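PDB 4R9N: Lmo0547 protein, which probably regulates transcription as a SorC/DeoR-family protein, the crystallised fragment being a putative sugar-binding domain that may sense a carbohydrate effector. Local coordinates for residues V23-M28 and I245-A250; V150-P155 and V218-N223; L78-L83 and K105-H110. All coordinates share one frame; numbering follows the deposited sequence. Where two conformers were deposited one is given.

Interaction 1: residues V23-M28 and I245-A250; sequences VATHDM and ITDRMA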
loop_
_atom_site.group_PDB
_atom_site.type_symbol
_atom_site.label_atom_id
_atom_site.label_comp_id
_atom_site.label_asym_id
_atom_site.label_seq_id
_atom_site.Cartn_x
_atom_site.Cartn_y
_atom_site.Cartn_z
ATOM N N VAL A 23 8.532 -3.384 15.060
ATOM C CA VAL A 23 9.592 -4.345 14.865
ATOM C C VAL A 23 10.865 -3.773 15.455
ATOM O O VAL A 23 11.228 -2.665 15.136
ATOM C CB VAL A 23 9.721 -4.624 13.331
ATOM C CG1 VAL A 23 11.015 -5.292 13.004
ATOM C CG2 VAL A 23 8.525 -5.461 12.863
ATOM N N ALA A 24 11.536 -4.525 16.317
ATOM C CA ALA A 24 12.732 -4.049 16.983
ATOM C C ALA A 24 13.919 -4.185 16.076
ATOM O O ALA A 24 14.231 -5.264 15.644
ATOM C CB ALA A 24 12.983 -4.812 18.286
ATOM N N THR A 25 14.571 -3.075 15.780
ATOM C CA THR A 25 15.758 -3.098 14.973
ATOM C C THR A 25 16.917 -3.056 15.957
ATOM O O THR A 25 16.896 -2.299 16.939
ATOM C CB THR A 25 15.849 -1.871 14.065
ATOM O OG1 THR A 25 15.705 -0.692 14.849
ATOM C CG2 THR A 25 14.751 -1.877 12.989
ATOM N N HIS A 26 17.919 -3.883 15.746
ATOM C CA HIS A 26 19.043 -3.827 16.656
ATOM C C HIS A 26 19.929 -2.739 16.058
ATOM O O HIS A 26 19.764 -1.550 16.373
ATOM C CB HIS A 26 19.686 -5.224 16.872
ATOM C CG HIS A 26 21.022 -5.175 17.558
ATOM N ND1 HIS A 26 22.036 -6.072 17.286
ATOM C CD2 HIS A 26 21.526 -4.303 18.466
ATOM C CE1 HIS A 26 23.102 -5.760 18.001
ATOM N NE2 HIS A 26 22.820 -4.689 18.724
ATOM N N ASP A 27 20.811 -3.101 15.151
ATOM C CA ASP A 27 21.825 -2.151 14.695
ATOM C C ASP A 27 21.799 -2.364 13.218
ATOM O O ASP A 27 22.660 -3.038 12.681
ATOM C CB ASP A 27 23.220 -2.483 15.283
ATOM C CG ASP A 27 23.535 -1.739 16.622
ATOM O OD1 ASP A 27 23.479 -0.486 16.717
ATOM O OD2 ASP A 27 23.915 -2.423 17.603
HETATM N N MSE A 28 20.761 -1.830 12.590
HETATM C CA MSE A 28 20.528 -1.944 11.155
HETATM C C MSE A 28 20.450 -0.650 10.435
HETATM O O MSE A 28 19.859 0.320 10.919
HETATM C CB MSE A 28 19.141 -2.612 11.070
HETATM C CG MSE A 28 19.158 -4.057 11.536
HETATM SE SE MSE A 28 17.256 -4.751 11.544
HETATM C CE MSE A 28 17.723 -6.609 11.426
ATOM N N ILE A 245 5.623 -1.205 11.294
ATOM C CA ILE A 245 6.759 -0.303 11.207
ATOM C C ILE A 245 7.847 -0.655 12.193
ATOM O O ILE A 245 7.634 -1.460 13.107
ATOM C CB ILE A 245 6.395 1.182 11.397
ATOM C CG1 ILE A 245 5.821 1.424 12.779
ATOM C CG2 ILE A 245 5.458 1.674 10.274
ATOM C CD1 ILE A 245 5.646 2.927 13.053
ATOM N N THR A 246 8.995 -0.031 12.004
ATOM C CA THR A 246 10.144 -0.256 12.833
ATOM C C THR A 246 10.005 0.572 14.100
ATOM O O THR A 246 9.252 1.537 14.164
ATOM C CB THR A 246 11.474 0.159 12.167
ATOM O OG1 THR A 246 11.466 1.531 11.840
ATOM C CG2 THR A 246 11.796 -0.680 10.949
ATOM N N ASP A 247 10.753 0.217 15.103
ATOM C CA ASP A 247 10.739 1.043 16.336
ATOM C C ASP A 247 11.354 2.411 16.138
ATOM O O ASP A 247 10.931 3.391 16.776
ATOM C CB ASP A 247 11.388 0.295 17.532
ATOM C CG ASP A 247 12.753 -0.210 17.241
ATOM O OD1 ASP A 247 13.296 0.028 16.115
ATOM O OD2 ASP A 247 13.303 -0.874 18.188
ATOM N N ARG A 248 12.343 2.492 15.251
ATOM C CA ARG A 248 12.933 3.784 14.856
ATOM C C ARG A 248 11.882 4.732 14.227
ATOM O O ARG A 248 11.814 5.921 14.567
ATOM C CB ARG A 248 14.090 3.531 13.893
ATOM C CG ARG A 248 15.194 4.579 13.863
ATOM C CD ARG A 248 16.559 3.916 13.673
ATOM N NE ARG A 248 16.546 2.909 12.608
ATOM C CZ ARG A 248 17.466 1.956 12.433
ATOM N NH1 ARG A 248 17.341 1.108 11.429
ATOM N NH2 ARG A 248 18.507 1.860 13.226
HETATM N N MSE A 249 11.052 4.198 13.319
HETATM C CA MSE A 249 9.994 4.975 12.704
HETATM C C MSE A 249 8.959 5.305 13.744
HETATM O O MSE A 249 8.429 6.397 13.737
HETATM C CB MSE A 249 9.287 4.188 11.606
HETATM C CG MSE A 249 8.088 4.908 11.018
HETATM SE SE MSE A 249 8.619 6.455 9.890
HETATM C CE MSE A 249 10.224 5.548 9.233
ATOM N N ALA A 250 8.622 4.351 14.606
ATOM C CA ALA A 250 7.640 4.625 15.655
ATOM C C ALA A 250 8.066 5.810 16.565
ATOM O O ALA A 250 7.240 6.675 16.896
ATOM C CB ALA A 250 7.373 3.394 16.452
#

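Interaction 2: residues V150-P155 and V218-N223; sequences VGVSSP and VVALAN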
loop_
_atom_site.group_PDB
_atom_site.type_symbol
_atom_site.label_atom_id
_atom_site.label_comp_id
_atom_site.label_asym_id
_atom_site.label_seq_id
_atom_site.Cartn_x
_atom_site.Cartn_y
_atom_site.Cartn_z
ATOM N N VAL A 150 -1.102 -2.195 1.751
ATOM C CA VAL A 150 -0.621 -1.081 0.923
ATOM C C VAL A 150 0.728 -0.594 1.484
ATOM O O VAL A 150 1.059 -0.816 2.666
ATOM C CB VAL A 150 -1.630 0.095 0.852
ATOM C CG1 VAL A 150 -2.943 -0.342 0.299
ATOM C CG2 VAL A 150 -1.787 0.729 2.223
ATOM N N GLY A 151 1.501 0.055 0.613
ATOM C CA GLY A 151 2.664 0.871 1.030
ATOM C C GLY A 151 2.277 2.346 1.135
ATOM O O GLY A 151 1.284 2.797 0.585
ATOM N N VAL A 152 3.115 3.147 1.767
ATOM C CA VAL A 152 2.879 4.579 1.789
ATOM C C VAL A 152 4.169 5.199 1.238
ATOM O O VAL A 152 5.278 4.818 1.635
ATOM C CB VAL A 152 2.599 5.147 3.198
ATOM C CG1 VAL A 152 2.325 6.657 3.119
ATOM C CG2 VAL A 152 1.454 4.432 3.846
ATOM N N SER A 153 4.061 6.120 0.298
ATOM C CA SER A 153 5.282 6.693 -0.253
ATOM C C SER A 153 5.195 8.200 -0.360
ATOM O O SER A 153 4.170 8.796 -0.093
ATOM C CB SER A 153 5.576 6.056 -1.614
ATOM O OG SER A 153 6.869 6.493 -2.045
ATOM N N SER A 154 6.323 8.809 -0.692
ATOM C CA SER A 154 6.407 10.248 -0.859
ATOM C C SER A 154 6.936 10.366 -2.260
ATOM O O SER A 154 7.916 9.703 -2.567
ATOM C CB SER A 154 7.389 10.849 0.145
ATOM O OG SER A 154 7.723 12.180 -0.217
ATOM N N PRO A 155 6.322 11.216 -3.105
ATOM C CA PRO A 155 6.813 11.348 -4.453
ATOM C C PRO A 155 8.117 12.134 -4.575
ATOM O O PRO A 155 8.568 12.286 -5.670
ATOM C CB PRO A 155 5.715 12.155 -5.142
ATOM C CG PRO A 155 5.186 13.042 -4.068
ATOM C CD PRO A 155 5.201 12.140 -2.852
ATOM N N VAL A 218 -7.282 -2.075 6.552
ATOM C CA VAL A 218 -6.226 -1.682 5.620
ATOM C C VAL A 218 -4.918 -1.695 6.440
ATOM O O VAL A 218 -4.806 -1.012 7.481
ATOM C CB VAL A 218 -6.447 -0.272 5.047
ATOM C CG1 VAL A 218 -5.207 0.201 4.280
ATOM C CG2 VAL A 218 -7.685 -0.254 4.190
ATOM N N VAL A 219 -3.961 -2.496 5.968
ATOM C CA VAL A 219 -2.682 -2.610 6.582
ATOM C C VAL A 219 -1.647 -1.864 5.776
ATOM O O VAL A 219 -1.586 -2.063 4.555
ATOM C CB VAL A 219 -2.247 -4.073 6.593
ATOM C CG1 VAL A 219 -0.897 -4.169 7.280
ATOM C CG2 VAL A 219 -3.290 -4.902 7.297
ATOM N N ALA A 220 -0.888 -0.991 6.413
ATOM C CA ALA A 220 0.192 -0.302 5.748
ATOM C C ALA A 220 1.542 -0.708 6.301
ATOM O O ALA A 220 1.765 -0.879 7.574
ATOM C CB ALA A 220 -0.004 1.191 5.851
ATOM N N LEU A 221 2.449 -0.899 5.362
ATOM C CA LEU A 221 3.853 -1.213 5.633
ATOM C C LEU A 221 4.679 -0.007 5.229
ATOM O O LEU A 221 4.586 0.389 4.076
ATOM C CB LEU A 221 4.261 -2.359 4.706
ATOM C CG LEU A 221 3.985 -3.814 5.035
ATOM C CD1 LEU A 221 2.671 -4.054 5.712
ATOM C CD2 LEU A 221 4.119 -4.690 3.790
ATOM N N ALA A 222 5.498 0.576 6.106
ATOM C CA ALA A 222 6.316 1.725 5.680
ATOM C C ALA A 222 7.664 1.720 6.364
ATOM O O ALA A 222 7.780 1.341 7.518
ATOM C CB ALA A 222 5.616 3.037 5.984
ATOM N N ASN A 223 8.676 2.231 5.673
ATOM C CA ASN A 223 9.966 2.423 6.326
ATOM C C ASN A 223 10.655 3.658 5.794
ATOM O O ASN A 223 10.470 4.018 4.610
ATOM C CB ASN A 223 10.865 1.220 6.078
ATOM C CG ASN A 223 12.134 1.245 6.937
ATOM O OD1 ASN A 223 12.092 1.466 8.160
ATOM N ND2 ASN A 223 13.267 1.043 6.292
HETATM O O HOH W 1 5.874 1.602 1.996
#

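Interaction 3: residues L78-L83 and K105-H110; sequences LTIIPL and KKMKCH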
loop_
_atom_site.group_PDB
_atom_site.type_symbol
_atom_site.label_atom_id
_atom_site.label_comp_id
_atom_site.label_asym_id
_atom_site.label_seq_id
_atom_site.Cartn_x
_atom_site.Cartn_y
_atom_site.Cartn_z
ATOM N N LEU A 78 -8.856 -18.581 -0.469
ATOM C CA LEU A 78 -8.634 -17.156 -0.546
ATOM C C LEU A 78 -8.753 -16.667 -1.978
ATOM O O LEU A 78 -8.383 -17.401 -2.882
ATOM C CB LEU A 78 -7.215 -16.836 -0.036
ATOM C CG LEU A 78 -6.817 -15.341 0.049
ATOM C CD1 LEU A 78 -7.637 -14.565 1.050
ATOM C CD2 LEU A 78 -5.367 -15.201 0.498
ATOM N N THR A 79 -9.256 -15.460 -2.205
ATOM C CA THR A 79 -9.066 -14.776 -3.493
ATOM C C THR A 79 -8.266 -13.503 -3.285
ATOM O O THR A 79 -8.626 -12.693 -2.444
ATOM C CB THR A 79 -10.425 -14.461 -4.140
ATOM O OG1 THR A 79 -11.109 -15.709 -4.299
ATOM C CG2 THR A 79 -10.289 -13.828 -5.500
ATOM N N ILE A 80 -7.166 -13.372 -4.028
ATOM C CA ILE A 80 -6.269 -12.186 -3.994
ATOM C C ILE A 80 -6.546 -11.309 -5.213
ATOM O O ILE A 80 -6.608 -11.831 -6.356
ATOM C CB ILE A 80 -4.794 -12.641 -4.018
ATOM C CG1 ILE A 80 -4.549 -13.632 -2.915
ATOM C CG2 ILE A 80 -3.841 -11.449 -3.827
ATOM C CD1 ILE A 80 -3.146 -14.208 -2.993
ATOM N N ILE A 81 -6.712 -10.015 -4.966
ATOM C CA ILE A 81 -7.129 -9.041 -5.969
ATOM C C ILE A 81 -6.115 -7.881 -6.012
ATOM O O ILE A 81 -5.864 -7.224 -4.992
ATOM C CB ILE A 81 -8.474 -8.388 -5.602
ATOM C CG1 ILE A 81 -9.515 -9.426 -5.188
ATOM C CG2 ILE A 81 -8.972 -7.454 -6.712
ATOM C CD1 ILE A 81 -10.056 -10.208 -6.333
ATOM N N PRO A 82 -5.598 -7.562 -7.209
ATOM C CA PRO A 82 -4.702 -6.390 -7.330
ATOM C C PRO A 82 -5.546 -5.126 -7.266
ATOM O O PRO A 82 -6.697 -5.104 -7.809
ATOM C CB PRO A 82 -4.052 -6.591 -8.737
ATOM C CG PRO A 82 -4.967 -7.447 -9.446
ATOM C CD PRO A 82 -5.678 -8.327 -8.454
ATOM N N LEU A 83 -5.047 -4.123 -6.560
ATOM C CA LEU A 83 -5.809 -2.916 -6.337
ATOM C C LEU A 83 -5.387 -1.802 -7.334
ATOM O O LEU A 83 -5.883 -0.679 -7.228
ATOM C CB LEU A 83 -5.642 -2.432 -4.932
ATOM C CG LEU A 83 -6.180 -3.397 -3.898
ATOM C CD1 LEU A 83 -5.886 -2.896 -2.500
ATOM C CD2 LEU A 83 -7.626 -3.702 -4.074
ATOM N N LYS A 105 0.504 -18.392 -5.799
ATOM C CA LYS A 105 1.303 -19.639 -5.908
ATOM C C LYS A 105 1.716 -20.171 -4.515
ATOM O O LYS A 105 1.691 -21.416 -4.268
ATOM C CB LYS A 105 2.571 -19.388 -6.701
ATOM C CG LYS A 105 2.407 -19.256 -8.185
ATOM C CD LYS A 105 3.678 -18.636 -8.750
ATOM C CE LYS A 105 4.698 -19.658 -9.223
ATOM N NZ LYS A 105 4.682 -19.766 -10.704
ATOM N N LYS A 106 2.095 -19.254 -3.612
ATOM C CA LYS A 106 2.446 -19.632 -2.217
ATOM C C LYS A 106 1.257 -20.205 -1.419
ATOM O O LYS A 106 1.460 -21.109 -0.584
ATOM C CB LYS A 106 3.129 -18.484 -1.452
ATOM C CG LYS A 106 4.544 -18.165 -1.956
ATOM C CD LYS A 106 5.241 -17.065 -1.219
ATOM C CE LYS A 106 6.678 -16.913 -1.711
ATOM N NZ LYS A 106 7.472 -16.065 -0.842
HETATM N N MSE A 107 0.044 -19.699 -1.622
HETATM C CA MSE A 107 -1.155 -20.147 -0.857
HETATM C C MSE A 107 -2.032 -21.125 -1.592
HETATM O O MSE A 107 -3.109 -21.536 -1.086
HETATM C CB MSE A 107 -1.968 -18.938 -0.378
HETATM C CG MSE A 107 -1.172 -18.145 0.593
HETATM SE SE MSE A 107 -2.247 -16.725 1.427
HETATM C CE MSE A 107 -1.659 -15.326 0.203
ATOM N N LYS A 108 -1.640 -21.444 -2.821
ATOM C CA LYS A 108 -2.414 -22.278 -3.748
ATOM C C LYS A 108 -3.868 -21.869 -3.842
ATOM O O LYS A 108 -4.780 -22.698 -3.790
ATOM C CB LYS A 108 -2.295 -23.755 -3.328
ATOM C CG LYS A 108 -0.885 -24.276 -3.351
ATOM C CD LYS A 108 -0.871 -25.763 -2.997
ATOM C CE LYS A 108 0.528 -26.362 -3.093
ATOM N NZ LYS A 108 1.075 -26.217 -4.475
ATOM N N CYS A 109 -4.095 -20.570 -4.002
ATOM C CA CYS A 109 -5.452 -19.982 -3.878
ATOM C C CYS A 109 -5.940 -19.376 -5.199
ATOM O O CYS A 109 -5.420 -19.724 -6.262
ATOM C CB CYS A 109 -5.434 -18.994 -2.690
ATOM S SG CYS A 109 -4.473 -17.510 -2.992
ATOM N N HIS A 110 -6.970 -18.555 -5.168
ATOM C CA HIS A 110 -7.478 -17.892 -6.374
ATOM C C HIS A 110 -6.882 -16.466 -6.469
ATOM O O HIS A 110 -6.463 -15.862 -5.464
ATOM C CB HIS A 110 -8.985 -17.823 -6.341
ATOM C CG HIS A 110 -9.636 -19.124 -5.978
ATOM N ND1 HIS A 110 -9.717 -20.187 -6.858
ATOM C CD2 HIS A 110 -10.220 -19.530 -4.826
ATOM C CE1 HIS A 110 -10.328 -21.197 -6.259
ATOM N NE2 HIS A 110 -10.644 -20.825 -5.028
#

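Interaction 1: residues V23-M28 and I245-A250
V23 and T246 lie side by side as the last pair of a parallel beta ladder, and the way two neighbouring strands part company at their C-terminal ends is well illustrated here. V23 N donates to I245 O at 2.9 Å, and V23 O receives D247 N, also at 2.9 Å, so V23 is tied on both sides of T246. Beyond this bridge the chain 245-250 turns into a helix: T246 is its N-cap, OG1 accepting from M249 N at 3.1 Å. The other branch of T246, CG2, meets the methyl CG2 of T25 at 3.8 Å. T25 is drawn in by its hydroxyl, for with chi1 at 53° OG1 sits between the backbone N and the carbonyl carbon and donates to D247 OD1 at 2.8 Å, on the syn lone pair of that oxygen. A weak bond from T25 N reaches the same OD1. This close-fitting part gives way to a looser, more exposed flank, where R248, in one of two modelled conformers, bends at chi2 and chi3 to bring its guanidinium to the carbonyl of M28. In that conformer, and so with less certainty, R248 NH1 donates to M28 O at 2.7 Å from above the carbonyl plane, with NH2 adding only a weak second bond, and T25 OG1 stands over the centre of one guanidinium face. The buried V23 rests on F36 and E40 of helix 30-49, which also meets R248 through A33; D247 touches L7 of helix 3-15, and a backbone bond of I245 with I21 carries the ladder back along strand 19-23.

Interaction 2: residues V150-P155 and V218-N223
Neighbouring strands in the middle of a parallel, Rossmann-like sheet make this contact, and V150 on strand 147-151 is held by V219 and L221 on strand 217-221. V150 N donates to V219 O at 2.8 Å, while V150 O receives L221 N at 3.0 Å. Both bonds are close to straight, at 163° and 164°, and each donor approaches nearly along the C=O axis. One residue thus spans A220, the regular pattern of a parallel pair, and the CA of A220 adds a C-H...O contact of 3.2 Å to V150 O. On the face that carries V150 and A220 the side chains are small and apolar. V150 has CG2 placed between its backbone N and carbonyl carbon (chi1 -59°), and that methyl meets V218 CG1 at 4.0 Å as well as the CB of A220. V152 reaches the same alanine with its own CG2, 4.1 Å from A220 CB, so A220 is touched by two valines.

The parallel sheet places 217-221 between 147-151 and 242-246, and helices pack on both of its faces: L212 of helix 209-213 touches V150 and V218, whereas L45 of helix 30-49 touches V219 and L221. Farther along, the two chains draw apart, and a water takes the place of a direct bond. Water 1 donates to L221 O at 2.7 Å and accepts from V152 N at 3.2 Å, bridging two backbone groups that stand 3.9 Å apart. Past the water the two chains diverge: V152 O is bonded by K227 NZ, S153 pairs with D183 through the backbone, and N223 ND2 makes a weak bond to E30 O.

Interaction 3: residues L78-L83 and K105-H110
H110 is joined to L78 and I80, at the start of strand 79-82, through two backbone bonds, an example of an edge strand added directly after a helix. H110 N donates to L78 O at 2.9 Å, and I80 N donates to H110 O at 3.0 Å. The two bonds enclose T79, whose side chain lies on the same face of the sheet as that of H110. There the threonine hydroxyl OG1 comes within 3.6 Å of H110 CB, and the two side chains form the more exposed side of the contact.

Next to this ladder, L78, I80, M107 and C109 make an apolar cluster. M107, a selenomethionine, brings its selenium to 3.6 Å from L78 CD2; the bend at chi3 (-96°) then turns the end methyl CE to 3.7 Å from I80 CD1. I80 crosses that chain at about a right angle, and the same CD1 also meets C109 SG at 3.6 Å. The cysteine sulfur lies between its backbone N and carbonyl carbon (chi1 70°), while its CB packs against L78 CB at 3.9 Å.

What brings C109 and H110 to the strand is the turn at K108, the first residue to leave the helical conformation, which it does with a positive phi of 47°. Farther out, the helix end is held by K106, whose NZ bonds to the carbonyls of A67 and F70, and the cluster is backed by I49 of helix 30-49 and by L55 and I57 of strand 54-57. Strand 79-82, helix 96-107 and strand 110-111 together form a beta-alpha-beta crossover, the repeating element of parallel alpha/beta folds such as the Rossmann-like sheet of this domain.

All three contacts join adjacent strands of one parallel sheet, from its two margins and its middle. Interaction 2 is the central one and almost wholly buried, relying on regular backbone bonds, small apolar side chains and a bridging water. Interactions 1 and 3 lie at opposite outermost strands, with centres about 30 Å apart, and differ in chemistry: the first is partly buried and adds carboxylate, hydroxyl and guanidinium groups where strand passes into helix, whereas the third adds mainly apolar side chains to its backbone bonds where helix passes into strand. Interactions 1 and 2 touch, T246 CG2 lying 3.5 Å from N223 OD1, because strands 242-246 and 217-221 are neighbours. Helix 30-49 borders all three.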